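PDB 1Z2Z: probable tRNA pseudouridine synthase D from Methanosarcina mazei, which probably catalyses the isomerisation of uridine 13 to pseudouridine in transfer RNAs. Local coordinates for residues Y15-L26 and L426-M437. Sequence-based numbering, arbitrary orientation.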
# COMPACT_ATOMS: atom_id res chain seq x y z
N TYR A 15 16.08 -2.23 7.11
CA TYR A 15 15.28 -1.38 7.99
C TYR A 15 16.01 -0.06 8.26
O TYR A 15 17.19 -0.06 8.62
CB TYR A 15 15.07 -2.10 9.33
CG TYR A 15 14.36 -3.43 9.24
CD1 TYR A 15 12.97 -3.51 9.23
CD2 TYR A 15 15.08 -4.63 9.21
CE1 TYR A 15 12.31 -4.74 9.21
CE2 TYR A 15 14.43 -5.87 9.18
CZ TYR A 15 13.05 -5.92 9.18
OH TYR A 15 12.39 -7.12 9.16
N SER A 16 15.31 1.06 8.10
CA SER A 16 15.93 2.37 8.35
C SER A 16 16.40 2.45 9.81
O SER A 16 17.29 3.23 10.15
CB SER A 16 14.93 3.49 8.06
OG SER A 16 14.17 3.82 9.20
N THR A 17 15.79 1.64 10.66
CA THR A 17 16.16 1.62 12.07
C THR A 17 17.02 0.38 12.36
O THR A 17 16.80 -0.68 11.77
CB THR A 17 14.90 1.55 12.95
OG1 THR A 17 14.22 0.32 12.69
CG2 THR A 17 13.97 2.72 12.66
N ASP A 18 17.99 0.52 13.25
CA ASP A 18 18.87 -0.60 13.60
C ASP A 18 18.43 -1.27 14.91
O ASP A 18 19.18 -2.06 15.49
CB ASP A 18 20.31 -0.10 13.75
CG ASP A 18 20.43 0.99 14.79
OD1 ASP A 18 20.73 2.14 14.41
OD2 ASP A 18 20.20 0.69 15.98
N THR A 19 17.23 -0.94 15.38
CA THR A 19 16.70 -1.52 16.60
C THR A 19 16.33 -2.97 16.35
O THR A 19 16.19 -3.41 15.21
CB THR A 19 15.45 -0.78 17.08
OG1 THR A 19 14.57 -0.55 15.97
CG2 THR A 19 15.83 0.53 17.72
N THR A 20 16.15 -3.71 17.44
CA THR A 20 15.81 -5.12 17.33
C THR A 20 14.33 -5.32 17.07
O THR A 20 13.49 -4.54 17.53
CB THR A 20 16.25 -5.89 18.61
OG1 THR A 20 15.82 -7.25 18.52
CG2 THR A 20 15.67 -5.25 19.84
N GLY A 21 14.03 -6.36 16.30
CA GLY A 21 12.66 -6.68 15.95
C GLY A 21 11.82 -7.01 17.16
O GLY A 21 11.96 -8.07 17.76
N LEU A 22 10.95 -6.07 17.50
CA LEU A 22 10.05 -6.19 18.63
C LEU A 22 9.29 -7.51 18.57
O LEU A 22 8.92 -8.06 19.61
CB LEU A 22 9.09 -5.01 18.60
CG LEU A 22 8.34 -4.65 19.88
CD1 LEU A 22 7.92 -3.19 19.78
CD2 LEU A 22 7.14 -5.56 20.06
N GLY A 23 9.06 -8.01 17.36
CA GLY A 23 8.34 -9.27 17.20
C GLY A 23 6.92 -9.17 17.71
O GLY A 23 6.34 -8.08 17.75
N GLY A 24 6.34 -10.30 18.10
CA GLY A 24 4.97 -10.30 18.60
C GLY A 24 3.94 -10.55 17.51
O GLY A 24 4.28 -10.93 16.39
N GLN A 25 2.67 -10.33 17.85
CA GLN A 25 1.58 -10.56 16.90
C GLN A 25 0.53 -9.46 16.95
O GLN A 25 0.49 -8.68 17.90
CB GLN A 25 0.93 -11.90 17.22
CG GLN A 25 0.47 -11.98 18.65
CD GLN A 25 -0.01 -13.35 19.03
OE1 GLN A 25 -0.73 -13.51 20.01
NE2 GLN A 25 0.40 -14.36 18.27
N LEU A 26 -0.31 -9.40 15.92
CA LEU A 26 -1.34 -8.37 15.85
C LEU A 26 -2.75 -8.92 15.60
O LEU A 26 -2.92 -10.08 15.24
CB LEU A 26 -1.00 -7.37 14.74
CG LEU A 26 0.37 -6.71 14.64
CD1 LEU A 26 0.30 -5.68 13.51
CD2 LEU A 26 0.77 -6.03 15.96
N LEU A 426 4.52 -0.14 11.01
CA LEU A 426 4.72 -1.30 11.87
C LEU A 426 5.98 -2.09 11.58
O LEU A 426 6.66 -2.53 12.51
CB LEU A 426 3.51 -2.22 11.75
CG LEU A 426 2.22 -1.66 12.35
CD1 LEU A 426 1.11 -2.67 12.13
CD2 LEU A 426 2.39 -1.37 13.84
N ARG A 427 6.30 -2.27 10.31
CA ARG A 427 7.49 -3.01 9.92
C ARG A 427 8.77 -2.53 10.65
O ARG A 427 9.58 -3.35 11.08
CB ARG A 427 7.69 -2.91 8.41
CG ARG A 427 8.71 -3.89 7.85
CD ARG A 427 8.88 -3.72 6.34
NE ARG A 427 10.00 -2.85 6.03
CZ ARG A 427 11.26 -3.26 5.88
NH1 ARG A 427 11.56 -4.54 6.01
NH2 ARG A 427 12.21 -2.39 5.63
N GLU A 428 8.95 -1.22 10.82
CA GLU A 428 10.14 -0.73 11.50
C GLU A 428 10.08 -1.01 13.01
O GLU A 428 11.11 -1.00 13.69
CB GLU A 428 10.32 0.78 11.28
CG GLU A 428 10.51 1.20 9.81
CD GLU A 428 11.74 0.58 9.15
OE1 GLU A 428 11.57 0.01 8.04
OE2 GLU A 428 12.86 0.67 9.72
N TYR A 429 8.88 -1.27 13.52
CA TYR A 429 8.70 -1.57 14.94
C TYR A 429 8.71 -3.05 15.25
O TYR A 429 9.16 -3.44 16.32
CB TYR A 429 7.39 -1.00 15.47
CG TYR A 429 7.46 0.45 15.81
CD1 TYR A 429 7.32 1.41 14.83
CD2 TYR A 429 7.69 0.86 17.13
CE1 TYR A 429 7.40 2.76 15.14
CE2 TYR A 429 7.78 2.21 17.45
CZ TYR A 429 7.63 3.15 16.44
OH TYR A 429 7.72 4.49 16.72
N MSE A 430 8.20 -3.87 14.34
CA MSE A 430 8.16 -5.30 14.59
C MSE A 430 9.22 -6.06 13.85
O MSE A 430 9.65 -7.12 14.30
CB MSE A 430 6.80 -5.87 14.19
CG MSE A 430 5.66 -5.48 15.09
SE MSE A 430 3.98 -5.94 14.24
CE MSE A 430 3.82 -7.76 14.89
N LYS A 431 9.64 -5.53 12.71
CA LYS A 431 10.65 -6.18 11.89
C LYS A 431 10.43 -7.69 11.86
O LYS A 431 11.29 -8.45 12.28
CB LYS A 431 12.07 -5.88 12.42
CG LYS A 431 12.46 -4.40 12.40
CD LYS A 431 13.94 -4.20 12.67
CE LYS A 431 14.31 -2.73 12.74
NZ LYS A 431 13.76 -2.02 13.94
N VAL A 432 9.27 -8.11 11.37
CA VAL A 432 8.97 -9.54 11.28
C VAL A 432 8.38 -9.86 9.93
O VAL A 432 8.09 -8.97 9.14
CB VAL A 432 7.97 -9.99 12.37
CG1 VAL A 432 8.63 -9.92 13.75
CG2 VAL A 432 6.74 -9.11 12.33
N ASN A 433 8.19 -11.15 9.66
CA ASN A 433 7.62 -11.57 8.39
C ASN A 433 6.27 -10.89 8.18
O ASN A 433 5.44 -10.82 9.09
CB ASN A 433 7.48 -13.09 8.35
CG ASN A 433 7.10 -13.62 6.97
OD1 ASN A 433 5.98 -13.40 6.50
ND2 ASN A 433 8.02 -14.31 6.32
N PRO A 434 6.03 -10.36 6.97
CA PRO A 434 4.78 -9.68 6.61
C PRO A 434 3.54 -10.57 6.75
O PRO A 434 2.41 -10.07 6.83
CB PRO A 434 5.03 -9.23 5.18
CG PRO A 434 5.96 -10.28 4.65
CD PRO A 434 6.93 -10.44 5.80
N LEU A 435 3.76 -11.88 6.78
CA LEU A 435 2.67 -12.84 6.93
C LEU A 435 2.42 -13.15 8.42
O LEU A 435 1.30 -13.46 8.81
CB LEU A 435 2.99 -14.12 6.15
CG LEU A 435 3.20 -13.93 4.64
CD1 LEU A 435 3.43 -15.28 3.99
CD2 LEU A 435 1.98 -13.24 4.02
N GLN A 436 3.47 -13.05 9.23
CA GLN A 436 3.38 -13.27 10.68
C GLN A 436 2.79 -12.02 11.32
O GLN A 436 2.33 -12.04 12.47
CB GLN A 436 4.78 -13.50 11.27
CG GLN A 436 4.83 -13.55 12.81
CD GLN A 436 6.15 -13.06 13.40
OE1 GLN A 436 7.23 -13.44 12.94
NE2 GLN A 436 6.07 -12.22 14.43
N MSE A 437 2.82 -10.93 10.57
CA MSE A 437 2.31 -9.63 11.00
C MSE A 437 0.90 -9.76 11.60
O MSE A 437 -0.08 -9.66 10.82
CB MSE A 437 2.31 -8.65 9.81
CG MSE A 437 2.11 -7.18 10.18
SE MSE A 437 3.75 -6.13 10.15
CE MSE A 437 3.87 -5.81 8.24
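K431 leaves helix 423-430 and runs its side chain across the ring of Y15 into a cluster of oxygens, most of them from loop 15-26. CB sits over the hydroxyl end of the ring, 3.4 Å from Y15 CZ. CG lies over the ring face, a CH-pi contact 3.4 Å from the ring centroid, and CD carries on to Y15 CG, 3.5 Å away. CE passes T17 OG1, and a last bend (chi4 69°) turns NZ to give hydrogen bonds to T17 OG1 (2.7 Å), T19 OG1 (2.6 Å) and, back on its own helix, E428 O (2.9 Å), with a weak fourth to T19 O. With an alanine here, the buried hydroxyls of T17 and T19 would probably lose their shared donor and one face of Y15 its cover.

On the other side of the ring plane from K431, the rim of Y15 lies over one face of the R427 guanidinium, planes 12° apart. R427 NH1 forms a salt bridge with E7, while NH2 bonds to L14 O and pairs with E428 OE1. E428 bends at chi2 (-61°), and its OE2 accepts from T17 N nearly along the C-O axis and from T17 OG1 on the anti side, tilted out of the carboxylate plane. G23 N hydrogen-bonds to M430 O at 3.2 Å, while L26 meets L426 and the selenomethionine M430 tip to tip.

The N-terminal loop thus joins a helix C-terminus closed by positive-phi K431, beside the mixed sheet of the pseudouridine synthase fold, L426 about 8 Å, side chain to side chain, from the predicted nucleophile D86.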